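Local coordinates for protein extracellular sialidase/neuraminidase, putative (Aspergillus fumigatus, PDB 2XZI) that hydrolyses glycosides of terminal sialic acids and works as a KDNase, a secreted sialidase that probably prefers the deaminated sugar KDN, at residues V44-G49 with R159-T164; T106-V109 with I115-F118; A79-S84 with T344-I349; M305-S310 with R373-S378. All blocks are in the same frame, centred on the assembly; numbering follows the deposited sequence.

Interaction 1: residues V44-G49 with R159-T164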
loop_
_atom_site.group_PDB
_atom_site.type_symbol
_atom_site.label_atom_id
_atom_site.label_comp_id
_atom_site.label_asym_id
_atom_site.label_seq_id
_atom_site.Cartn_x
_atom_site.Cartn_y
_atom_site.Cartn_z
ATOM N N VAL A 44 3.821 -3.479 6.873
ATOM C CA VAL A 44 4.183 -4.878 7.055
ATOM C C VAL A 44 4.533 -5.174 8.496
ATOM O O VAL A 44 4.994 -4.319 9.220
ATOM C CB VAL A 44 5.369 -5.321 6.147
ATOM C CG1 VAL A 44 4.951 -5.320 4.658
ATOM C CG2 VAL A 44 6.618 -4.474 6.405
ATOM N N ARG A 45 4.298 -6.414 8.897
ATOM C CA ARG A 45 4.795 -6.927 10.160
ATOM C C ARG A 45 6.035 -7.755 9.846
ATOM O O ARG A 45 6.029 -8.583 8.933
ATOM C CB ARG A 45 3.725 -7.808 10.815
ATOM C CG ARG A 45 4.157 -8.331 12.180
ATOM C CD ARG A 45 3.384 -9.546 12.582
ATOM N NE ARG A 45 4.013 -10.753 12.058
ATOM C CZ ARG A 45 3.374 -11.897 11.834
ATOM N NH1 ARG A 45 2.069 -12.001 12.073
ATOM N NH2 ARG A 45 4.042 -12.937 11.354
ATOM N N THR A 46 7.115 -7.507 10.577
ATOM C CA THR A 46 8.370 -8.210 10.305
ATOM C C THR A 46 8.359 -9.545 11.019
ATOM O O THR A 46 7.427 -9.846 11.758
ATOM C CB THR A 46 9.583 -7.409 10.770
ATOM O OG1 THR A 46 9.652 -7.472 12.199
ATOM C CG2 THR A 46 9.522 -5.950 10.308
ATOM N N THR A 47 9.403 -10.350 10.846
ATOM C CA THR A 47 9.369 -11.656 11.508
ATOM C C THR A 47 9.525 -11.564 13.030
ATOM O O THR A 47 9.300 -12.548 13.724
ATOM C CB THR A 47 10.377 -12.655 10.938
ATOM O OG1 THR A 47 11.688 -12.281 11.337
ATOM C CG2 THR A 47 10.258 -12.762 9.413
ATOM N N THR A 48 9.909 -10.394 13.538
ATOM C CA THR A 48 10.067 -10.207 14.982
ATOM C C THR A 48 8.747 -9.825 15.637
ATOM O O THR A 48 8.629 -9.927 16.861
ATOM C CB THR A 48 11.090 -9.091 15.340
ATOM O OG1 THR A 48 10.574 -7.809 14.939
ATOM C CG2 THR A 48 12.454 -9.327 14.701
ATOM N N GLY A 49 7.774 -9.375 14.834
ATOM C CA GLY A 49 6.553 -8.773 15.383
ATOM C C GLY A 49 6.484 -7.251 15.301
ATOM O O GLY A 49 5.430 -6.645 15.504
ATOM N N ARG A 159 18.284 -4.588 7.064
ATOM C CA ARG A 159 18.734 -5.834 7.691
ATOM C C ARG A 159 18.587 -5.789 9.210
ATOM O O ARG A 159 18.975 -6.740 9.896
ATOM C CB ARG A 159 20.210 -6.098 7.376
ATOM C CG ARG A 159 20.642 -5.880 5.947
ATOM C CD ARG A 159 20.013 -6.881 4.985
ATOM N NE ARG A 159 20.590 -6.741 3.647
ATOM C CZ ARG A 159 20.469 -7.653 2.682
ATOM N NH1 ARG A 159 19.738 -8.755 2.876
ATOM N NH2 ARG A 159 21.047 -7.434 1.501
ATOM N N ASP A 160 18.047 -4.689 9.723
ATOM C CA ASP A 160 17.969 -4.453 11.171
ATOM C C ASP A 160 16.556 -4.065 11.612
ATOM O O ASP A 160 16.356 -3.131 12.401
ATOM C CB ASP A 160 19.013 -3.418 11.605
ATOM C CG ASP A 160 18.866 -2.081 10.893
ATOM O OD1 ASP A 160 17.882 -1.880 10.139
ATOM O OD2 ASP A 160 19.752 -1.206 11.080
ATOM N N ASP A 161 15.582 -4.801 11.059
ATOM C CA ASP A 161 14.179 -4.703 11.469
ATOM C C ASP A 161 13.628 -3.284 11.204
ATOM O O ASP A 161 12.796 -2.755 11.978
ATOM C CB ASP A 161 14.055 -5.132 12.949
ATOM C CG ASP A 161 12.746 -5.841 13.264
ATOM O OD1 ASP A 161 12.092 -6.385 12.345
ATOM O OD2 ASP A 161 12.371 -5.884 14.468
ATOM N N GLY A 162 14.072 -2.676 10.101
ATOM C CA GLY A 162 13.586 -1.359 9.693
ATOM C C GLY A 162 14.301 -0.173 10.301
ATOM O O GLY A 162 13.960 0.979 10.016
ATOM N N ASN A 163 15.296 -0.429 11.154
ATOM C CA ASN A 163 15.991 0.694 11.797
ATOM C C ASN A 163 16.767 1.577 10.803
ATOM O O ASN A 163 16.757 2.813 10.896
ATOM C CB ASN A 163 16.909 0.195 12.915
ATOM C CG ASN A 163 17.366 1.312 13.824
ATOM O OD1 ASN A 163 16.576 2.172 14.203
ATOM N ND2 ASN A 163 18.650 1.303 14.182
ATOM N N THR A 164 17.423 0.934 9.842
ATOM C CA THR A 164 18.124 1.654 8.795
ATOM C C THR A 164 17.898 0.981 7.449
ATOM O O THR A 164 17.559 -0.208 7.372
ATOM C CB THR A 164 19.643 1.735 9.049
ATOM O OG1 THR A 164 20.190 0.420 9.005
ATOM C CG2 THR A 164 19.969 2.386 10.408
#
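Asp161 reaches across to two threonines and gives each of its carboxylate oxygens to one of them. Thr46 OG1 donates at 2.7 Å to Asp161 OD1, which receives it on its syn lone pair. Thr48 OG1 donates to Asp161 OD2, also at 2.7 Å; here too the approach is from the syn side, with the donor 16° out of the carboxylate plane. Both threonines have OG1 placed between the backbone N and the carbonyl carbon (chi1 74° in Thr46, 68° in Thr48), which turns both hydroxyls to the same carboxylate. CG2 of Thr48 adds a looser touch, 3.5 Å from Asp161 OD2. Behind these bonds stands the type I turn from Thr46 to Gly49, in which Thr48 N returns to Thr46 OG1 at 3.2 Å, an ST turn. The turn links the first two strands of one blade of the sialidase beta-propeller. Its partner loop, which runs from Ser158 to Thr164 as Ser-X-Asp-X-Gly-X-Thr, carries the Asp-box signature of sialidases and lies in the next blade. There Asp160 folds the loop on itself, since its OD1 accepts from Thr164 N at 2.9 Å and its OD2 from Thr164 OG1 at 2.7 Å. Farther out, the charge on Asp161 meets Arg50 in a salt bridge through OD2, Asn113 ND2 donates to its OD1, and Arg74 binds its carbonyl oxygen.

Interaction 2: residues T106-V109 with I115-F118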
loop_
_atom_site.group_PDB
_atom_site.type_symbol
_atom_site.label_atom_id
_atom_site.label_comp_id
_atom_site.label_asym_id
_atom_site.label_seq_id
_atom_site.Cartn_x
_atom_site.Cartn_y
_atom_site.Cartn_z
ATOM N N THR A 106 6.297 -0.290 -1.712
ATOM C CA THR A 106 5.817 -1.666 -1.881
ATOM C C THR A 106 6.789 -2.621 -1.172
ATOM O O THR A 106 7.703 -3.172 -1.789
ATOM C CB THR A 106 5.636 -2.023 -3.371
ATOM O OG1 THR A 106 4.915 -0.973 -4.016
ATOM C CG2 THR A 106 4.855 -3.320 -3.540
ATOM N N PRO A 107 6.583 -2.812 0.137
ATOM C CA PRO A 107 7.467 -3.641 0.964
ATOM C C PRO A 107 7.114 -5.117 0.913
ATOM O O PRO A 107 5.953 -5.479 0.689
ATOM C CB PRO A 107 7.250 -3.075 2.372
ATOM C CG PRO A 107 5.813 -2.621 2.347
ATOM C CD PRO A 107 5.638 -2.032 0.964
ATOM N N VAL A 108 8.105 -5.981 1.153
ATOM C CA VAL A 108 7.877 -7.392 1.406
ATOM C C VAL A 108 8.933 -7.880 2.403
ATOM O O VAL A 108 10.115 -7.586 2.249
ATOM C CB VAL A 108 7.874 -8.236 0.093
ATOM C CG1 VAL A 108 9.189 -8.091 -0.686
ATOM C CG2 VAL A 108 7.498 -9.711 0.374
ATOM N N VAL A 109 8.480 -8.640 3.386
ATOM C CA VAL A 109 9.366 -9.196 4.389
ATOM C C VAL A 109 9.810 -10.585 3.929
ATOM O O VAL A 109 8.988 -11.457 3.664
ATOM C CB VAL A 109 8.689 -9.278 5.772
ATOM C CG1 VAL A 109 9.656 -9.918 6.794
ATOM C CG2 VAL A 109 8.213 -7.893 6.251
ATOM N N ILE A 115 13.896 -6.807 5.077
ATOM C CA ILE A 115 12.721 -6.135 4.539
ATOM C C ILE A 115 13.106 -5.412 3.254
ATOM O O ILE A 115 13.890 -4.469 3.265
ATOM C CB ILE A 115 12.052 -5.157 5.526
ATOM C CG1 ILE A 115 11.750 -5.840 6.871
ATOM C CG2 ILE A 115 10.769 -4.608 4.886
ATOM C CD1 ILE A 115 12.815 -5.560 7.947
ATOM N N TYR A 116 12.558 -5.885 2.141
ATOM C CA TYR A 116 12.737 -5.254 0.873
ATOM C C TYR A 116 11.684 -4.177 0.690
ATOM O O TYR A 116 10.526 -4.370 1.044
ATOM C CB TYR A 116 12.586 -6.284 -0.233
ATOM C CG TYR A 116 13.746 -7.224 -0.467
ATOM C CD1 TYR A 116 14.970 -6.745 -0.941
ATOM C CD2 TYR A 116 13.582 -8.593 -0.295
ATOM C CE1 TYR A 116 16.022 -7.626 -1.207
ATOM C CE2 TYR A 116 14.621 -9.471 -0.557
ATOM C CZ TYR A 116 15.825 -8.968 -1.010
ATOM O OH TYR A 116 16.863 -9.835 -1.312
ATOM N N LEU A 117 12.091 -3.038 0.132
ATOM C CA LEU A 117 11.148 -1.980 -0.197
ATOM C C LEU A 117 11.379 -1.527 -1.641
ATOM O O LEU A 117 12.383 -0.882 -1.964
ATOM C CB LEU A 117 11.237 -0.819 0.805
ATOM C CG LEU A 117 10.361 0.402 0.536
ATOM C CD1 LEU A 117 8.934 0.108 0.879
ATOM C CD2 LEU A 117 10.858 1.536 1.399
ATOM N N PHE A 118 10.452 -1.904 -2.510
ATOM C CA PHE A 118 10.445 -1.369 -3.865
ATOM C C PHE A 118 9.769 -0.005 -3.886
ATOM O O PHE A 118 8.833 0.234 -3.136
ATOM C CB PHE A 118 9.719 -2.328 -4.817
ATOM C CG PHE A 118 10.486 -3.593 -5.122
ATOM C CD1 PHE A 118 10.378 -4.725 -4.299
ATOM C CD2 PHE A 118 11.335 -3.644 -6.238
ATOM C CE1 PHE A 118 11.119 -5.893 -4.584
ATOM C CE2 PHE A 118 12.075 -4.812 -6.522
ATOM C CZ PHE A 118 11.951 -5.930 -5.690
#
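Leu117 and Pro107 meet because the leucine sets CG opposite its own backbone N (chi1 176°) and then turns CD1 back over the facing strand, where it lies 3.9 Å from Pro107 CB. In the next pair, Val108 has CG1 tucked between its backbone N and carbonyl carbon (chi1 58°), and this methyl rests 3.9 Å from Tyr116 CB, while the tyrosine ring leads off past the strand. The two segments belong to the antiparallel beta hairpin of strands 101-109 and 115-122, the first two strands of a propeller blade. Thr106 with Phe118 and Val108 with Tyr116 are hydrogen-bonded pairs, each closed by two backbone bonds, for instance Val108 N to Tyr116 O at 2.9 Å. Pro107 with Leu117 and Val109 with Ile115 are non-hydrogen-bonded pairs, and CG2 of Val109 lies 4.1 Å from Ile115 CG1. Alternation sorts the side chains toward two neighbours. Pro107 and Val109 lean on Val44 of strand 37-45; on the other face Thr106, Val108, Tyr116 and Phe118 pack on Leu198 and Ile200, and the two aromatic rings meet Trp218 edge to face. Thr106 OG1 is bonded to Asn104 O. In the non-hydrogen-bonded pair of Pro107, the alpha carbon faces the partner strand: Pro107 CA lies 3.1 Å from Tyr116 O in a CA-H...O contact, beside the N-H of Val108.

Interaction 3: residues A79-S84 with T344-I349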
loop_
_atom_site.group_PDB
_atom_site.type_symbol
_atom_site.label_atom_id
_atom_site.label_comp_id
_atom_site.label_asym_id
_atom_site.label_seq_id
_atom_site.Cartn_x
_atom_site.Cartn_y
_atom_site.Cartn_z
ATOM N N ALA A 79 6.870 -6.186 20.331
ATOM C CA ALA A 79 5.773 -6.852 21.024
ATOM C C ALA A 79 4.540 -5.986 21.265
ATOM O O ALA A 79 3.501 -6.496 21.679
ATOM C CB ALA A 79 6.269 -7.449 22.354
ATOM N N ASN A 80 4.632 -4.688 20.992
ATOM C CA ASN A 80 3.534 -3.804 21.377
ATOM C C ASN A 80 2.401 -3.737 20.366
ATOM O O ASN A 80 1.297 -3.261 20.682
ATOM C CB ASN A 80 4.023 -2.405 21.818
ATOM C CG ASN A 80 4.494 -1.528 20.668
ATOM O OD1 ASN A 80 3.983 -1.610 19.547
ATOM N ND2 ASN A 80 5.440 -0.623 20.966
ATOM N N ASN A 81 2.662 -4.240 19.160
ATOM C CA ASN A 81 1.623 -4.404 18.133
ATOM C C ASN A 81 0.986 -3.090 17.658
ATOM O O ASN A 81 -0.064 -3.093 17.013
ATOM C CB ASN A 81 0.552 -5.413 18.592
ATOM C CG ASN A 81 1.150 -6.759 18.992
ATOM O OD1 ASN A 81 1.901 -7.364 18.236
ATOM N ND2 ASN A 81 0.824 -7.220 20.196
ATOM N N GLY A 82 1.620 -1.966 17.979
ATOM C CA GLY A 82 1.126 -0.657 17.552
ATOM C C GLY A 82 -0.232 -0.306 18.119
ATOM O O GLY A 82 -0.986 0.441 17.495
ATOM N N ALA A 83 -0.528 -0.796 19.329
ATOM C CA ALA A 83 -1.875 -0.704 19.893
ATOM C C ALA A 83 -2.346 0.695 20.262
ATOM O O ALA A 83 -3.542 0.968 20.211
ATOM C CB ALA A 83 -2.014 -1.648 21.094
ATOM N N SER A 84 -1.412 1.572 20.617
ATOM C CA SER A 84 -1.756 2.934 21.057
ATOM C C SER A 84 -0.773 3.915 20.430
ATOM O O SER A 84 0.276 3.504 19.967
ATOM C CB SER A 84 -1.698 3.034 22.581
ATOM O OG SER A 84 -0.365 3.023 23.048
ATOM N N THR A 344 -1.122 -8.582 12.498
ATOM C CA THR A 344 -0.301 -8.199 13.648
ATOM C C THR A 344 0.074 -9.443 14.431
ATOM O O THR A 344 -0.502 -10.522 14.232
ATOM C CB THR A 344 -1.056 -7.262 14.612
ATOM O OG1 THR A 344 -2.144 -7.975 15.220
ATOM C CG2 THR A 344 -1.590 -6.026 13.885
ATOM N N GLY A 345 1.038 -9.288 15.330
ATOM C CA GLY A 345 1.463 -10.372 16.212
ATOM C C GLY A 345 0.440 -10.835 17.229
ATOM O O GLY A 345 0.576 -11.922 17.808
ATOM N N ASP A 346 -0.604 -10.039 17.443
ATOM C CA ASP A 346 -1.642 -10.361 18.417
ATOM C C ASP A 346 -2.982 -10.666 17.754
ATOM O O ASP A 346 -4.041 -10.338 18.307
ATOM C CB ASP A 346 -1.772 -9.278 19.506
ATOM C CG ASP A 346 -2.276 -7.931 18.974
ATOM O OD1 ASP A 346 -2.023 -7.581 17.807
ATOM O OD2 ASP A 346 -2.917 -7.207 19.752
ATOM N N TYR A 347 -2.929 -11.297 16.582
ATOM C CA TYR A 347 -4.132 -11.868 15.959
ATOM C C TYR A 347 -5.155 -10.785 15.607
ATOM O O TYR A 347 -6.361 -10.961 15.789
ATOM C CB TYR A 347 -4.751 -12.959 16.851
ATOM C CG TYR A 347 -3.754 -13.991 17.327
ATOM C CD1 TYR A 347 -3.340 -15.018 16.483
ATOM C CD2 TYR A 347 -3.224 -13.940 18.617
ATOM C CE1 TYR A 347 -2.408 -15.961 16.907
ATOM C CE2 TYR A 347 -2.298 -14.880 19.047
ATOM C CZ TYR A 347 -1.898 -15.879 18.187
ATOM O OH TYR A 347 -0.984 -16.816 18.624
ATOM N N LYS A 348 -4.651 -9.661 15.114
ATOM C CA LYS A 348 -5.498 -8.612 14.551
ATOM C C LYS A 348 -5.082 -8.349 13.116
ATOM O O LYS A 348 -4.022 -8.799 12.650
ATOM C CB LYS A 348 -5.402 -7.288 15.325
ATOM C CG LYS A 348 -5.477 -7.357 16.836
ATOM C CD LYS A 348 -6.824 -7.776 17.330
ATOM C CE LYS A 348 -6.895 -7.627 18.848
ATOM N NZ LYS A 348 -6.065 -8.570 19.655
ATOM N N ILE A 349 -5.952 -7.643 12.409
ATOM C CA ILE A 349 -5.608 -7.022 11.146
ATOM C C ILE A 349 -5.209 -5.558 11.441
ATOM O O ILE A 349 -5.890 -4.828 12.170
ATOM C CB ILE A 349 -6.784 -7.112 10.143
ATOM C CG1 ILE A 349 -7.069 -8.588 9.771
ATOM C CG2 ILE A 349 -6.494 -6.319 8.873
ATOM C CD1 ILE A 349 -8.410 -8.815 9.131
HETATM O O HOH W 1 2.614 -6.914 15.714
HETATM O O HOH W 2 -1.079 -5.537 21.944
#
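Asn81 lays its amide flat against the carboxylate of Asp346, the two planes only 7° apart, and this stack is the close-fitting part of the contact. Asn81 ND2 sits 3.4 Å from Asp346 CB, and the amide carbon Asn81 CG lies 3.5 Å from Asp346 OD1, so the groups meet by their surfaces instead of by a direct bond. Asp346 is well tethered for this: Thr344 OG1 donates to its OD1 at 2.6 Å, Arg374 pairs with OD2 in a salt bridge, and Lys348 NZ forms a further salt bridge with the same OD2, its hydrogen bond weak at 3.4 Å. Those cations would probably favour the charged form of the carboxylate.

The looser part runs through water. One molecule donates to Asn81 OD1 at 2.7 Å and accepts from Gly345 N at 2.9 Å; a second accepts from Asn81 ND2 and reaches Asp346 OD2 only weakly. Asn81 itself is presented by a type I' turn from Asn80 to Ala83, in which Asn80 OD1 receives Gly82 N at 2.9 Å. The contact thus joins an Asx-turn loop of one blade to a loop with a type I turn, Thr344 to Tyr347, in the neighbouring blade of the beta-propeller.

Interaction 4: residues M305-S310 with R373-S378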
loop_
_atom_site.group_PDB
_atom_site.type_symbol
_atom_site.label_atom_id
_atom_site.label_comp_id
_atom_site.label_asym_id
_atom_site.label_seq_id
_atom_site.Cartn_x
_atom_site.Cartn_y
_atom_site.Cartn_z
ATOM N N MET A 305 -15.047 2.960 2.514
ATOM C CA MET A 305 -14.078 1.917 2.865
ATOM C C MET A 305 -14.756 0.720 3.510
ATOM O O MET A 305 -15.524 0.864 4.458
ATOM C CB MET A 305 -12.996 2.452 3.815
ATOM C CG MET A 305 -12.094 3.549 3.235
ATOM S SD MET A 305 -11.409 3.201 1.607
ATOM C CE MET A 305 -10.337 1.782 1.958
ATOM N N ARG A 306 -14.448 -0.468 2.991
ATOM C CA ARG A 306 -15.083 -1.702 3.416
ATOM C C ARG A 306 -14.047 -2.800 3.445
ATOM O O ARG A 306 -13.395 -3.048 2.427
ATOM C CB ARG A 306 -16.139 -2.082 2.388
ATOM C CG ARG A 306 -16.985 -3.307 2.750
ATOM C CD ARG A 306 -18.333 -2.894 3.345
ATOM N NE ARG A 306 -19.169 -2.201 2.363
ATOM C CZ ARG A 306 -19.841 -2.798 1.375
ATOM N NH1 ARG A 306 -19.802 -4.122 1.214
ATOM N NH2 ARG A 306 -20.547 -2.054 0.529
ATOM N N VAL A 307 -13.913 -3.454 4.592
ATOM C CA VAL A 307 -13.029 -4.618 4.709
ATOM C C VAL A 307 -13.880 -5.883 4.602
ATOM O O VAL A 307 -14.964 -5.935 5.185
ATOM C CB VAL A 307 -12.179 -4.564 6.013
ATOM C CG1 VAL A 307 -13.047 -4.694 7.286
ATOM C CG2 VAL A 307 -11.085 -5.621 5.963
ATOM N N ARG A 308 -13.396 -6.881 3.858
ATOM C CA ARG A 308 -14.159 -8.086 3.550
ATOM C C ARG A 308 -13.345 -9.353 3.711
ATOM O O ARG A 308 -12.102 -9.317 3.634
ATOM C CB ARG A 308 -14.592 -8.054 2.088
ATOM C CG ARG A 308 -15.405 -6.830 1.669
ATOM C CD ARG A 308 -15.586 -6.945 0.181
ATOM N NE ARG A 308 -16.154 -5.786 -0.488
ATOM C CZ ARG A 308 -17.409 -5.714 -0.918
ATOM N NH1 ARG A 308 -18.261 -6.718 -0.681
ATOM N NH2 ARG A 308 -17.805 -4.642 -1.595
ATOM N N ILE A 309 -14.057 -10.477 3.853
ATOM C CA ILE A 309 -13.454 -11.814 3.952
ATOM C C ILE A 309 -13.968 -12.715 2.830
ATOM O O ILE A 309 -15.173 -12.725 2.524
ATOM C CB ILE A 309 -13.738 -12.486 5.315
ATOM C CG1 ILE A 309 -13.190 -11.647 6.490
ATOM C CG2 ILE A 309 -13.201 -13.921 5.360
ATOM C CD1 ILE A 309 -13.868 -11.924 7.857
ATOM N N SER A 310 -13.057 -13.464 2.206
ATOM C CA SER A 310 -13.483 -14.574 1.345
ATOM C C SER A 310 -13.003 -15.876 1.943
ATOM O O SER A 310 -11.851 -15.965 2.375
ATOM C CB SER A 310 -12.921 -14.448 -0.068
ATOM O OG SER A 310 -13.334 -15.573 -0.859
ATOM N N ARG A 373 -5.497 1.493 11.887
ATOM C CA ARG A 373 -6.593 0.755 12.489
ATOM C C ARG A 373 -6.101 -0.618 12.856
ATOM O O ARG A 373 -5.298 -1.222 12.110
ATOM C CB ARG A 373 -7.723 0.572 11.504
ATOM C CG ARG A 373 -8.430 1.835 11.112
ATOM C CD ARG A 373 -9.599 1.545 10.170
ATOM N NE ARG A 373 -10.472 2.711 10.092
ATOM C CZ ARG A 373 -11.393 3.015 11.003
ATOM N NH1 ARG A 373 -11.583 2.236 12.062
ATOM N NH2 ARG A 373 -12.126 4.112 10.854
ATOM N N ARG A 374 -6.590 -1.112 13.994
ATOM C CA ARG A 374 -6.500 -2.524 14.342
ATOM C C ARG A 374 -7.903 -3.039 14.563
ATOM O O ARG A 374 -8.707 -2.381 15.232
ATOM C CB ARG A 374 -5.666 -2.722 15.601
ATOM C CG ARG A 374 -4.199 -2.453 15.390
ATOM C CD ARG A 374 -3.431 -2.088 16.675
ATOM N NE ARG A 374 -3.880 -2.834 17.848
ATOM C CZ ARG A 374 -3.515 -4.080 18.142
ATOM N NH1 ARG A 374 -2.659 -4.734 17.361
ATOM N NH2 ARG A 374 -4.037 -4.682 19.211
ATOM N N PHE A 375 -8.203 -4.221 14.036
ATOM C CA PHE A 375 -9.479 -4.865 14.320
ATOM C C PHE A 375 -9.303 -6.350 14.155
ATOM O O PHE A 375 -8.411 -6.793 13.435
ATOM C CB PHE A 375 -10.598 -4.330 13.404
ATOM C CG PHE A 375 -10.220 -4.237 11.946
ATOM C CD1 PHE A 375 -10.300 -5.342 11.133
ATOM C CD2 PHE A 375 -9.818 -3.029 11.388
ATOM C CE1 PHE A 375 -9.968 -5.261 9.790
ATOM C CE2 PHE A 375 -9.488 -2.943 10.043
ATOM C CZ PHE A 375 -9.572 -4.073 9.246
ATOM N N ASN A 376 -10.121 -7.134 14.846
ATOM C CA ASN A 376 -10.071 -8.573 14.660
ATOM C C ASN A 376 -11.136 -9.080 13.705
ATOM O O ASN A 376 -11.984 -8.324 13.223
ATOM C CB ASN A 376 -10.080 -9.330 15.994
ATOM C CG ASN A 376 -11.332 -9.087 16.826
ATOM O OD1 ASN A 376 -12.253 -8.349 16.441
ATOM N ND2 ASN A 376 -11.357 -9.708 17.993
ATOM N N LEU A 377 -11.049 -10.366 13.390
ATOM C CA LEU A 377 -12.012 -10.991 12.493
ATOM C C LEU A 377 -13.415 -10.868 13.065
ATOM O O LEU A 377 -14.368 -10.611 12.327
ATOM C CB LEU A 377 -11.660 -12.457 12.256
ATOM C CG LEU A 377 -10.388 -12.733 11.464
ATOM C CD1 LEU A 377 -10.114 -14.225 11.542
ATOM C CD2 LEU A 377 -10.497 -12.246 10.014
ATOM N N SER A 378 -13.539 -11.037 14.385
ATOM C CA SER A 378 -14.832 -10.885 15.043
ATOM C C SER A 378 -15.470 -9.533 14.761
ATOM O O SER A 378 -16.658 -9.451 14.517
ATOM C CB SER A 378 -14.687 -11.033 16.542
ATOM O OG SER A 378 -15.942 -10.791 17.138
#
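Phe375 and Leu377 carry this buried contact, meeting Val307 and Ile309 respectively through carbon atoms alone. Ahead of them, Arg373 turns to another partner, Glu335, in a salt bridge. Phe375 then points its ring at strand 305-310. With chi1 at 46°, CG stands between the backbone N and the carbonyl carbon, and the ring comes up against both methyls of Val307: Phe375 CZ is 3.9 Å from Val307 CG2, and Phe375 CE1 is 4.0 Å from Val307 CG1. The two side chains advance from opposite directions, and the CE1-CZ part of the ring meets the two valine methyls obliquely. Strand 305-310 is the third of its blade and strand 368-375 belongs to the next sheet of the six-bladed sialidase propeller, so these residues fill the seam between two blades. Asn376 is the N-cap of helix 377-381: its OD1 accepts from Trp379 N and also from Tyr11 N, while its ND2 donates to Ala9 O, which ties the chain's N-terminal region to the helix start. Leu377 follows with CG anti to its carbonyl carbon (chi1 -68°), and its CD2 branch does the touching, 4.0 Å from Ile309 CD1, the two side chains crossing at about a right angle. Ser378 OG bonds to Ala8 O, and Ile380, further along the helix, packs on Val307, Ile309 and Phe375.

Interactions 1, 3 and 4 join neighbouring propeller blades, while interaction 2 pairs two strands within one. Interactions 1 and 2 touch, with Val44 CG1 3.7 Å from Pro107 CG, so the hairpin of 106-118 packs on the strand leading into the turn of interaction 1. Interactions 1 and 3, whose centres are 14 Å apart, are in contact where Arg45 CD lies 3.6 Å from Gly345 N. Interaction 4 joins interaction 3 through Ile349 N, 2.8 Å from Phe375 O in a probable hydrogen bond. The side chain of Thr106 is about 11 Å from a bound KDM. One of the KDM pockets includes Arg39 and Ile40 of strand 37-45, the strand that also supplies Val44.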